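Local coordinates for protein Alpha/beta hydrolase (Streptomyces albidoflavus, PDB 6KSU) that probably cyclises peptides made by a non-ribosomal peptide synthetase, closing the ring by macrolactamization as a standalone cyclase of the penicillin-binding-protein type, at residues C334-H339 / A345-A350; Q48-R53 / L57-T62; G320-H325 / P340-A345; G82-F87 / T262-A267. One frame throughout, in Å; residues are numbered along the deposited sequence.

Interaction 1. Residues C334-H339 / A345-A350; sequences CNLRIH and ALALTA
Asn335 and Leu348 face each other as a hydrogen-bonded pair in an antiparallel beta hairpin at the middle of the large sheet of a beta-lactamase-like domain. Asn335 N donates to Leu348 O, in the carbonyl plane, and Leu348 N returns a bond of 2.8 Å to Asn335 O. Two residues on, Arg337 N and Leu346 O lie 2.9 Å apart in a second such pair. Between the rungs the strands close up, and Ala347 CA lies 3.2 Å from Asn335 O in a CA-H...O contact. The face that carries Cys334, Leu336, Ile338, Ala345, Ala347 and Thr349 packs against helices 261-268 and 85-98, and on it Leu336 CD1 rests 4.3 Å from Ala347 CB. On the face of Asn335, Arg337, Leu346 and Leu348, Trp359 of helix 355-365 touches all four side chains. Asp326 fixes the polar groups here, accepting from Asn335 ND2 and forming a salt bridge with Arg337. The arginine chain bends at chi2 (-69°), which folds the guanidinium back over its own strand. Its NH1 thereby donates to Leu336 O at 2.8 Å, the oxygen lying in the guanidinium plane while the nitrogen stands above the plane of the carbonyl.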
loop_
_atom_site.group_PDB
_atom_site.type_symbol
_atom_site.label_atom_id
_atom_site.label_comp_id
_atom_site.label_asym_id
_atom_site.label_seq_id
_atom_site.Cartn_x
_atom_site.Cartn_y
_atom_site.Cartn_z
ATOM N N CYS A 334 2.272 8.957 -0.457
ATOM C CA CYS A 334 2.081 8.879 0.984
ATOM C C CYS A 334 2.835 7.674 1.532
ATOM O O CYS A 334 2.676 6.573 1.019
ATOM C CB CYS A 334 0.587 8.785 1.276
ATOM S SG CYS A 334 0.204 8.422 2.934
ATOM N N ASN A 335 3.638 7.877 2.578
ATOM C CA ASN A 335 4.436 6.810 3.170
ATOM C C ASN A 335 4.333 6.874 4.683
ATOM O O ASN A 335 4.451 7.948 5.261
ATOM C CB ASN A 335 5.929 6.890 2.807
ATOM C CG ASN A 335 6.170 6.907 1.319
ATOM O OD1 ASN A 335 6.178 7.973 0.688
ATOM N ND2 ASN A 335 6.362 5.718 0.743
ATOM N N LEU A 336 4.149 5.706 5.307
ATOM C CA LEU A 336 4.065 5.548 6.751
ATOM C C LEU A 336 5.080 4.509 7.202
ATOM O O LEU A 336 5.263 3.477 6.541
ATOM C CB LEU A 336 2.652 5.116 7.189
ATOM C CG LEU A 336 2.522 4.622 8.633
ATOM C CD1 LEU A 336 2.840 5.739 9.624
ATOM C CD2 LEU A 336 1.133 4.107 8.864
ATOM N N ARG A 337 5.731 4.770 8.338
ATOM C CA ARG A 337 6.748 3.857 8.852
ATOM C C ARG A 337 6.712 3.859 10.365
ATOM O O ARG A 337 6.700 4.930 10.984
ATOM C CB ARG A 337 8.156 4.237 8.371
ATOM C CG ARG A 337 8.366 4.079 6.889
ATOM C CD ARG A 337 8.363 2.598 6.454
ATOM N NE ARG A 337 8.762 2.446 5.058
ATOM C CZ ARG A 337 7.948 2.628 4.018
ATOM N NH1 ARG A 337 6.671 2.940 4.216
ATOM N NH2 ARG A 337 8.393 2.462 2.773
ATOM N N ILE A 338 6.736 2.661 10.953
ATOM C CA ILE A 338 6.579 2.466 12.394
ATOM C C ILE A 338 7.687 1.549 12.888
ATOM O O ILE A 338 7.927 0.490 12.298
ATOM C CB ILE A 338 5.219 1.835 12.727
ATOM C CG1 ILE A 338 4.061 2.657 12.160
ATOM C CG2 ILE A 338 5.098 1.600 14.196
ATOM C CD1 ILE A 338 2.765 1.915 12.148
ATOM N N HIS A 339 8.342 1.926 13.974
ATOM C CA HIS A 339 9.275 1.027 14.651
ATOM C C HIS A 339 8.760 0.834 16.062
ATOM O O HIS A 339 9.072 1.646 16.949
ATOM C CB HIS A 339 10.700 1.566 14.678
ATOM C CG HIS A 339 11.712 0.549 15.115
ATOM N ND1 HIS A 339 11.893 0.196 16.437
ATOM C CD2 HIS A 339 12.590 -0.196 14.405
ATOM C CE1 HIS A 339 12.854 -0.706 16.524
ATOM N NE2 HIS A 339 13.292 -0.962 15.304
ATOM N N ALA A 345 7.397 6.643 14.893
ATOM C CA ALA A 345 6.540 6.641 13.720
ATOM C C ALA A 345 6.761 7.930 12.948
ATOM O O ALA A 345 6.925 9.003 13.538
ATOM C CB ALA A 345 5.065 6.505 14.093
ATOM N N LEU A 346 6.771 7.814 11.627
ATOM C CA LEU A 346 6.927 8.971 10.767
ATOM C C LEU A 346 6.110 8.747 9.508
ATOM O O LEU A 346 5.997 7.624 9.006
ATOM C CB LEU A 346 8.391 9.244 10.418
ATOM C CG LEU A 346 9.277 8.310 9.588
ATOM C CD1 LEU A 346 9.028 8.457 8.146
ATOM C CD2 LEU A 346 10.702 8.725 9.825
ATOM N N ALA A 347 5.522 9.811 9.024
ATOM C CA ALA A 347 4.643 9.760 7.875
ATOM C C ALA A 347 5.014 10.912 6.978
ATOM O O ALA A 347 5.406 11.979 7.460
ATOM C CB ALA A 347 3.174 9.856 8.265
ATOM N N LEU A 348 4.918 10.683 5.674
ATOM C CA LEU A 348 5.220 11.715 4.696
ATOM C C LEU A 348 4.057 11.768 3.728
ATOM O O LEU A 348 3.629 10.719 3.225
ATOM C CB LEU A 348 6.537 11.407 3.967
ATOM C CG LEU A 348 6.938 12.327 2.828
ATOM C CD1 LEU A 348 7.321 13.662 3.372
ATOM C CD2 LEU A 348 8.050 11.719 1.984
ATOM N N THR A 349 3.508 12.969 3.505
ATOM C CA THR A 349 2.586 13.180 2.395
ATOM C C THR A 349 3.207 14.173 1.422
ATOM O O THR A 349 3.922 15.092 1.829
ATOM C CB THR A 349 1.191 13.644 2.844
ATOM O OG1 THR A 349 1.246 14.875 3.598
ATOM C CG2 THR A 349 0.511 12.552 3.680
ATOM N N ALA A 350 2.981 13.944 0.130
ATOM C CA ALA A 350 3.478 14.846 -0.891
ATOM C C ALA A 350 2.440 14.895 -1.994
ATOM O O ALA A 350 1.724 13.921 -2.229
ATOM C CB ALA A 350 4.853 14.417 -1.422
#

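Interaction 2. Residues Q48-R53 / L57-T62; sequences QLSVYR and LSEYAT
The antiparallel hairpin of strands 46-53 and 56-63 forms one margin of the large beta sheet, and its two hydrogen-bonded pairs are Leu49 with Tyr60 and Val51 with Ser58. Tyr60 N donates to Leu49 O over 2.7 Å, whereas Leu49 N reaches Tyr60 O from above the carbonyl plane. In the next pair Ser58 N lies 2.8 Å from Val51 O. On the face shared by these four residues, Leu49 and Tyr60 run side by side, with Leu49 CD2 3.9 Å from Tyr60 CD2. Tyr60 CG stands beside its own backbone N (chi1 -47°), an orientation that sets the ring edge against Leu49 O and Val51 CG2. Helix 23-41 packs against this side, and Arg28 O accepts from the phenol. On the other face, Ser50 OG and Glu59 OE1 both bond to Thr262 OG1 of helix 261-268, while Leu57 CD1 approaches Tyr52 CB at 4.4 Å. Two waters tie the strands together beyond the backbone ladder. One bridges Val51 O and Ser58 OG, 2.6 Å from the latter; the other lies 2.8 Å from Ser50 OG and donates to Tyr60 O at 2.6 Å.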
loop_
_atom_site.group_PDB
_atom_site.type_symbol
_atom_site.label_atom_id
_atom_site.label_comp_id
_atom_site.label_asym_id
_atom_site.label_seq_id
_atom_site.Cartn_x
_atom_site.Cartn_y
_atom_site.Cartn_z
ATOM N N GLN A 48 3.990 17.202 3.761
ATOM C CA GLN A 48 3.955 17.150 5.215
ATOM C C GLN A 48 4.830 15.998 5.655
ATOM O O GLN A 48 4.831 14.938 5.019
ATOM C CB GLN A 48 2.543 16.946 5.789
ATOM C CG GLN A 48 1.516 17.978 5.398
ATOM C CD GLN A 48 0.095 17.487 5.674
ATOM O OE1 GLN A 48 -0.186 16.291 5.600
ATOM N NE2 GLN A 48 -0.801 18.414 6.011
ATOM N N LEU A 49 5.586 16.224 6.723
ATOM C CA LEU A 49 6.354 15.186 7.391
ATOM C C LEU A 49 6.067 15.301 8.877
ATOM O O LEU A 49 6.189 16.382 9.466
ATOM C CB LEU A 49 7.858 15.304 7.099
ATOM C CG LEU A 49 8.794 14.347 7.856
ATOM C CD1 LEU A 49 8.751 12.900 7.280
ATOM C CD2 LEU A 49 10.206 14.878 7.846
ATOM N N SER A 50 5.622 14.212 9.475
ATOM C CA SER A 50 5.375 14.199 10.909
ATOM C C SER A 50 6.160 13.048 11.498
ATOM O O SER A 50 6.119 11.948 10.959
ATOM C CB SER A 50 3.884 14.060 11.208
ATOM O OG SER A 50 3.169 15.169 10.681
ATOM N N VAL A 51 6.883 13.310 12.581
ATOM C CA VAL A 51 7.713 12.316 13.251
ATOM C C VAL A 51 7.340 12.286 14.720
ATOM O O VAL A 51 7.427 13.315 15.402
ATOM C CB VAL A 51 9.206 12.629 13.110
ATOM C CG1 VAL A 51 10.044 11.500 13.695
ATOM C CG2 VAL A 51 9.549 12.918 11.660
ATOM N N TYR A 52 6.934 11.115 15.214
ATOM C CA TYR A 52 6.786 10.897 16.642
ATOM C C TYR A 52 8.016 10.139 17.118
ATOM O O TYR A 52 8.348 9.082 16.575
ATOM C CB TYR A 52 5.496 10.149 16.969
ATOM C CG TYR A 52 5.311 9.855 18.442
ATOM C CD1 TYR A 52 4.785 10.812 19.326
ATOM C CD2 TYR A 52 5.683 8.624 18.957
ATOM C CE1 TYR A 52 4.621 10.507 20.694
ATOM C CE2 TYR A 52 5.535 8.326 20.274
ATOM C CZ TYR A 52 5.006 9.261 21.150
ATOM O OH TYR A 52 4.882 8.889 22.466
ATOM N N ARG A 53 8.708 10.700 18.107
ATOM C CA ARG A 53 9.964 10.132 18.571
ATOM C C ARG A 53 10.292 10.706 19.944
ATOM O O ARG A 53 10.164 11.915 20.170
ATOM C CB ARG A 53 11.092 10.418 17.574
ATOM C CG ARG A 53 12.474 10.413 18.215
ATOM C CD ARG A 53 13.570 10.021 17.244
ATOM N NE ARG A 53 13.896 11.083 16.308
ATOM C CZ ARG A 53 15.097 11.229 15.762
ATOM N NH1 ARG A 53 16.073 10.382 16.075
ATOM N NH2 ARG A 53 15.320 12.213 14.901
ATOM N N LEU A 57 5.964 14.817 19.334
ATOM C CA LEU A 57 5.636 14.907 17.925
ATOM C C LEU A 57 6.301 16.128 17.294
ATOM O O LEU A 57 6.276 17.222 17.868
ATOM C CB LEU A 57 4.122 14.992 17.759
ATOM C CG LEU A 57 3.572 15.187 16.354
ATOM C CD1 LEU A 57 3.607 13.829 15.612
ATOM C CD2 LEU A 57 2.154 15.752 16.435
ATOM N N SER A 58 6.891 15.932 16.113
ATOM C CA SER A 58 7.385 17.012 15.264
ATOM C C SER A 58 6.503 17.069 14.029
ATOM O O SER A 58 6.240 16.028 13.418
ATOM C CB SER A 58 8.838 16.784 14.826
ATOM O OG SER A 58 9.744 16.928 15.904
ATOM N N GLU A 59 6.063 18.271 13.650
ATOM C CA GLU A 59 5.179 18.452 12.500
ATOM C C GLU A 59 5.804 19.450 11.541
ATOM O O GLU A 59 5.928 20.635 11.866
ATOM C CB GLU A 59 3.787 18.938 12.910
ATOM C CG GLU A 59 3.091 18.136 13.986
ATOM C CD GLU A 59 1.645 18.583 14.166
ATOM O OE1 GLU A 59 0.767 17.981 13.506
ATOM O OE2 GLU A 59 1.387 19.562 14.931
ATOM N N TYR A 60 6.170 18.978 10.359
ATOM C CA TYR A 60 6.738 19.830 9.335
ATOM C C TYR A 60 5.752 19.883 8.181
ATOM O O TYR A 60 5.077 18.891 7.891
ATOM C CB TYR A 60 8.084 19.291 8.884
ATOM C CG TYR A 60 9.022 18.909 10.028
ATOM C CD1 TYR A 60 9.825 19.861 10.662
ATOM C CD2 TYR A 60 9.117 17.594 10.464
ATOM C CE1 TYR A 60 10.687 19.507 11.704
ATOM C CE2 TYR A 60 9.978 17.235 11.501
ATOM C CZ TYR A 60 10.768 18.196 12.113
ATOM O OH TYR A 60 11.622 17.822 13.141
ATOM N N ALA A 61 5.640 21.049 7.550
ATOM C CA ALA A 61 4.701 21.240 6.454
ATOM C C ALA A 61 5.166 22.428 5.642
ATOM O O ALA A 61 5.544 23.451 6.215
ATOM C CB ALA A 61 3.276 21.495 6.943
ATOM N N THR A 62 5.103 22.303 4.314
ATOM C CA THR A 62 5.623 23.354 3.457
ATOM C C THR A 62 4.898 23.321 2.122
ATOM O O THR A 62 4.253 22.329 1.759
ATOM C CB THR A 62 7.134 23.193 3.280
ATOM O OG1 THR A 62 7.699 24.384 2.728
ATOM C CG2 THR A 62 7.457 21.969 2.382
HETATM O O HOH W 1 3.272 17.658 9.370
HETATM O O HOH W 2 9.883 14.588 17.100
#

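Interaction 3. Residues G320-H325 / P340-A345; sequences GAWYGH and PDRSLA
The Trp322 indole meets Leu344 at its edge: Leu344 CD2 lies in the ring plane, 3.4 Å from Trp322 CH2 and nearly as near to CZ3. Leu344 CD1 closes on the same corner, 3.6 Å from Trp322 CH2, so both methyls of the leucine meet the same edge of the benzo ring. The same CD1 also sits over one face of the Arg342 guanidinium, displaced toward the rim. The leucine owes this position to a first torsion of -170°, which sets CG opposite the backbone N. Arg342 NH1 comes obliquely to Trp322 CZ2 at 4.2 Å, but its charge is engaged elsewhere, in a salt bridge with Asp372, while NE binds a malonate ion that probably came from the crystallisation liquor. At the other end of the contact Tyr323 and Pro340 cross at about a right angle, Tyr323 CD2 resting 3.8 Å from Pro340 CD. A type I turn from Pro340 to Ser343, closed by Ser343 N to Pro340 O, leads into a G1 beta bulge opposite His339. The turn thus joins neighbouring strands 332-339 and 344-350, and Trp322 and Tyr323 reach it from strand 322-329, beyond 332-339; helix 286-293 supplies Arg293 against both Tyr323 and Pro340.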
loop_
_atom_site.group_PDB
_atom_site.type_symbol
_atom_site.label_atom_id
_atom_site.label_comp_id
_atom_site.label_asym_id
_atom_site.label_seq_id
_atom_site.Cartn_x
_atom_site.Cartn_y
_atom_site.Cartn_z
ATOM N N GLY A 320 16.248 -4.137 13.211
ATOM C CA GLY A 320 16.179 -3.222 12.094
ATOM C C GLY A 320 14.915 -3.335 11.278
ATOM O O GLY A 320 14.845 -2.795 10.172
ATOM N N ALA A 321 13.909 -4.025 11.790
ATOM C CA ALA A 321 12.668 -4.233 11.059
ATOM C C ALA A 321 11.746 -3.030 11.233
ATOM O O ALA A 321 11.437 -2.631 12.363
ATOM C CB ALA A 321 11.974 -5.499 11.561
ATOM N N TRP A 322 11.296 -2.461 10.120
ATOM C CA TRP A 322 10.321 -1.384 10.157
ATOM C C TRP A 322 9.042 -1.832 9.479
ATOM O O TRP A 322 9.065 -2.646 8.551
ATOM C CB TRP A 322 10.817 -0.120 9.457
ATOM C CG TRP A 322 11.870 0.615 10.200
ATOM C CD1 TRP A 322 13.164 0.222 10.380
ATOM C CD2 TRP A 322 11.736 1.886 10.860
ATOM N NE1 TRP A 322 13.849 1.173 11.111
ATOM C CE2 TRP A 322 12.993 2.197 11.424
ATOM C CE3 TRP A 322 10.681 2.786 11.028
ATOM C CZ2 TRP A 322 13.224 3.374 12.138
ATOM C CZ3 TRP A 322 10.913 3.957 11.741
ATOM C CH2 TRP A 322 12.174 4.235 12.284
ATOM N N TYR A 323 7.926 -1.269 9.936
ATOM C CA TYR A 323 6.627 -1.601 9.389
ATOM C C TYR A 323 5.983 -0.350 8.822
ATOM O O TYR A 323 6.232 0.759 9.299
ATOM C CB TYR A 323 5.723 -2.251 10.453
ATOM C CG TYR A 323 6.386 -3.451 11.101
ATOM C CD1 TYR A 323 6.185 -4.720 10.595
ATOM C CD2 TYR A 323 7.254 -3.297 12.186
ATOM C CE1 TYR A 323 6.811 -5.825 11.160
ATOM C CE2 TYR A 323 7.877 -4.385 12.762
ATOM C CZ TYR A 323 7.652 -5.654 12.250
ATOM O OH TYR A 323 8.277 -6.747 12.811
ATOM N N GLY A 324 5.142 -0.542 7.809
ATOM C CA GLY A 324 4.352 0.555 7.306
ATOM C C GLY A 324 3.542 0.216 6.077
ATOM O O GLY A 324 3.040 -0.904 5.938
ATOM N N HIS A 325 3.407 1.187 5.184
ATOM C CA HIS A 325 2.598 1.052 3.982
ATOM C C HIS A 325 2.942 2.222 3.083
ATOM O O HIS A 325 3.377 3.274 3.555
ATOM C CB HIS A 325 1.098 1.048 4.305
ATOM C CG HIS A 325 0.297 0.149 3.423
ATOM N ND1 HIS A 325 0.060 0.432 2.095
ATOM C CD2 HIS A 325 -0.338 -1.025 3.681
ATOM C CE1 HIS A 325 -0.687 -0.526 1.570
ATOM N NE2 HIS A 325 -0.939 -1.425 2.510
ATOM N N PRO A 340 7.990 -0.224 16.325
ATOM C CA PRO A 340 7.340 -0.335 17.638
ATOM C C PRO A 340 8.314 -0.291 18.799
ATOM O O PRO A 340 8.037 0.378 19.812
ATOM C CB PRO A 340 6.608 -1.677 17.556
ATOM C CG PRO A 340 6.465 -1.921 16.092
ATOM C CD PRO A 340 7.662 -1.353 15.442
ATOM N N ASP A 341 9.472 -0.940 18.673
ATOM C CA ASP A 341 10.283 -1.108 19.874
ATOM C C ASP A 341 10.945 0.198 20.283
ATOM O O ASP A 341 11.074 0.476 21.483
ATOM C CB ASP A 341 11.299 -2.235 19.687
ATOM C CG ASP A 341 10.649 -3.610 19.787
ATOM O OD1 ASP A 341 9.412 -3.673 19.967
ATOM O OD2 ASP A 341 11.367 -4.626 19.703
ATOM N N ARG A 342 11.319 1.024 19.314
ATOM C CA ARG A 342 11.840 2.350 19.598
ATOM C C ARG A 342 10.745 3.410 19.732
ATOM O O ARG A 342 11.070 4.587 19.911
ATOM C CB ARG A 342 12.841 2.749 18.507
ATOM C CG ARG A 342 14.059 1.846 18.450
ATOM C CD ARG A 342 14.909 2.081 17.198
ATOM N NE ARG A 342 15.374 3.462 17.148
ATOM C CZ ARG A 342 16.008 4.011 16.121
ATOM N NH1 ARG A 342 16.275 3.290 15.038
ATOM N NH2 ARG A 342 16.382 5.286 16.182
ATOM N N SER A 343 9.466 3.028 19.667
ATOM C CA SER A 343 8.348 3.964 19.794
ATOM C C SER A 343 8.502 5.121 18.809
ATOM O O SER A 343 8.463 6.304 19.179
ATOM C CB SER A 343 8.214 4.470 21.230
ATOM O OG SER A 343 7.979 3.404 22.135
ATOM N N LEU A 344 8.704 4.764 17.535
ATOM C CA LEU A 344 8.974 5.752 16.504
ATOM C C LEU A 344 8.015 5.552 15.337
ATOM O O LEU A 344 7.856 4.430 14.840
ATOM C CB LEU A 344 10.423 5.652 16.042
ATOM C CG LEU A 344 11.022 6.719 15.132
ATOM C CD1 LEU A 344 12.489 6.407 15.079
ATOM C CD2 LEU A 344 10.446 6.819 13.709
ATOM N N ALA A 345 7.397 6.643 14.893
ATOM C CA ALA A 345 6.540 6.641 13.720
ATOM C C ALA A 345 6.761 7.930 12.948
ATOM O O ALA A 345 6.925 9.003 13.538
ATOM C CB ALA A 345 5.065 6.505 14.093
#

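Interaction 4. Residues G82-F87 / T262-A267; sequences GSVTKF and TDLVTA
Gly82 O is gripped twice by Thr85, whose OG1 donates at 2.7 Å nearly in line with the carbonyl while its backbone N donates at 2.9 Å. Together they hold the turn that leads into helix 85-98. Thr262 O in helix 261-268 is held likewise, by N and OG1 of Thr266 from opposite faces of its plane. Between the two segments themselves the contact is wholly nonpolar in its side chains. Val84 CG1 meets both methyls of Leu264, CD2 at 3.6 Å and CD1 at 3.8 Å, the two side chains crossing at a slant. Val84 presents CG1 because that branch lies opposite the backbone N (chi1 177°). One turn further along, Phe87 CE2 reaches Ala267 CB at 4.0 Å, and its CZ comes 3.9 Å from Ala267 O. Ser83 and Lys86 lie off this interface, in an SxxK arrangement consistent with the serine nucleophile and lysine of penicillin-binding proteins; Asn176 accepts from the lysine. Val84 and Phe87, from the same short run, instead turn toward helix 261-268. Both segments pack on one face of the large sheet, helix 261-268 through Leu264 and helix 85-98 through Phe87: Val84 and Leu264 touch Cys334 of strand 332-339, while Phe87 touches Leu336 and Ile338.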
loop_
_atom_site.group_PDB
_atom_site.type_symbol
_atom_site.label_atom_id
_atom_site.label_comp_id
_atom_site.label_asym_id
_atom_site.label_seq_id
_atom_site.Cartn_x
_atom_site.Cartn_y
_atom_site.Cartn_z
ATOM N N GLY A 82 -3.766 7.275 -0.682
ATOM C CA GLY A 82 -3.661 6.122 -1.555
ATOM C C GLY A 82 -3.851 4.821 -0.807
ATOM O O GLY A 82 -4.674 4.701 0.114
ATOM N N SER A 83 -3.047 3.832 -1.179
ATOM C CA SER A 83 -3.106 2.521 -0.550
ATOM C C SER A 83 -2.733 2.549 0.926
ATOM O O SER A 83 -2.959 1.544 1.622
ATOM C CB SER A 83 -2.190 1.566 -1.313
ATOM O OG SER A 83 -2.840 1.166 -2.509
ATOM N N VAL A 84 -2.187 3.660 1.434
ATOM C CA VAL A 84 -1.961 3.724 2.877
ATOM C C VAL A 84 -3.299 3.594 3.607
ATOM O O VAL A 84 -3.328 3.189 4.773
ATOM C CB VAL A 84 -1.163 5.008 3.277
ATOM C CG1 VAL A 84 -0.971 5.128 4.808
ATOM C CG2 VAL A 84 0.230 5.029 2.600
ATOM N N THR A 85 -4.416 3.855 2.904
ATOM C CA THR A 85 -5.752 3.621 3.449
ATOM C C THR A 85 -5.908 2.214 4.036
ATOM O O THR A 85 -6.708 2.002 4.963
ATOM C CB THR A 85 -6.795 3.852 2.337
ATOM O OG1 THR A 85 -6.695 5.195 1.824
ATOM C CG2 THR A 85 -8.225 3.625 2.864
ATOM N N LYS A 86 -5.178 1.233 3.491
ATOM C CA LYS A 86 -5.343 -0.155 3.926
ATOM C C LYS A 86 -4.946 -0.335 5.384
ATOM O O LYS A 86 -5.450 -1.239 6.065
ATOM C CB LYS A 86 -4.508 -1.086 3.031
ATOM C CG LYS A 86 -5.061 -1.215 1.649
ATOM C CD LYS A 86 -4.101 -1.955 0.736
ATOM C CE LYS A 86 -4.801 -2.236 -0.572
ATOM N NZ LYS A 86 -4.789 -1.029 -1.452
ATOM N N PHE A 87 -4.031 0.492 5.875
ATOM C CA PHE A 87 -3.655 0.399 7.278
ATOM C C PHE A 87 -4.806 0.836 8.187
ATOM O O PHE A 87 -5.000 0.265 9.258
ATOM C CB PHE A 87 -2.379 1.213 7.495
ATOM C CG PHE A 87 -1.986 1.414 8.932
ATOM C CD1 PHE A 87 -1.459 0.380 9.677
ATOM C CD2 PHE A 87 -2.062 2.672 9.502
ATOM C CE1 PHE A 87 -1.058 0.570 11.002
ATOM C CE2 PHE A 87 -1.668 2.875 10.823
ATOM C CZ PHE A 87 -1.168 1.816 11.573
ATOM N N THR A 262 0.190 13.875 10.075
ATOM C CA THR A 262 0.014 13.773 11.520
ATOM C C THR A 262 -1.094 12.789 11.875
ATOM O O THR A 262 -0.989 12.069 12.876
ATOM C CB THR A 262 -0.276 15.163 12.091
ATOM O OG1 THR A 262 0.937 15.914 12.084
ATOM C CG2 THR A 262 -0.811 15.097 13.537
ATOM N N ASP A 263 -2.166 12.757 11.074
ATOM C CA ASP A 263 -3.212 11.743 11.242
ATOM C C ASP A 263 -2.627 10.324 11.199
ATOM O O ASP A 263 -2.954 9.481 12.043
ATOM C CB ASP A 263 -4.307 11.912 10.161
ATOM C CG ASP A 263 -5.079 13.232 10.283
ATOM O OD1 ASP A 263 -5.038 13.858 11.374
ATOM O OD2 ASP A 263 -5.736 13.656 9.297
ATOM N N LEU A 264 -1.740 10.050 10.224
ATOM C CA LEU A 264 -1.179 8.712 10.077
ATOM C C LEU A 264 -0.290 8.351 11.252
ATOM O O LEU A 264 -0.268 7.190 11.686
ATOM C CB LEU A 264 -0.374 8.593 8.783
ATOM C CG LEU A 264 -1.090 8.607 7.437
ATOM C CD1 LEU A 264 -0.046 8.523 6.312
ATOM C CD2 LEU A 264 -2.081 7.458 7.305
ATOM N N VAL A 265 0.490 9.314 11.745
ATOM C CA VAL A 265 1.297 9.066 12.940
ATOM C C VAL A 265 0.388 8.782 14.138
ATOM O O VAL A 265 0.658 7.890 14.950
ATOM C CB VAL A 265 2.246 10.256 13.195
ATOM C CG1 VAL A 265 2.927 10.148 14.543
ATOM C CG2 VAL A 265 3.297 10.346 12.077
ATOM N N THR A 266 -0.730 9.499 14.235
ATOM C CA THR A 266 -1.644 9.280 15.348
ATOM C C THR A 266 -2.190 7.857 15.324
ATOM O O THR A 266 -2.180 7.161 16.342
ATOM C CB THR A 266 -2.770 10.307 15.288
ATOM O OG1 THR A 266 -2.208 11.637 15.396
ATOM C CG2 THR A 266 -3.805 10.055 16.388
ATOM N N ALA A 267 -2.629 7.387 14.146
ATOM C CA ALA A 267 -3.130 6.019 14.017
ATOM C C ALA A 267 -2.052 4.979 14.312
ATOM O O ALA A 267 -2.368 3.848 14.684
ATOM C CB ALA A 267 -3.707 5.797 12.617
#

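How the interactions relate
Interactions 1 to 3 follow one antiparallel sheet, while interaction 4 joins the helices that lie against it. Interaction 1 is the buried middle hairpin, and interaction 2, more open to solvent, forms the margin; Ala345 O to Tyr52 N and Gln48 O to Thr349 N splice the two ladders. Interaction 3 shares Ala345 with interaction 1 and spans its hairpin end through rings and methyls, without a hydrogen bond between its segments. Interaction 4 is likewise nonpolar across its interface, and Leu264 CD1 comes 3.4 Å from Cys334 SG of interaction 1. Polar chemistry returns where helix 261-268 meets the margin, at Thr262 with Ser50 and Glu59.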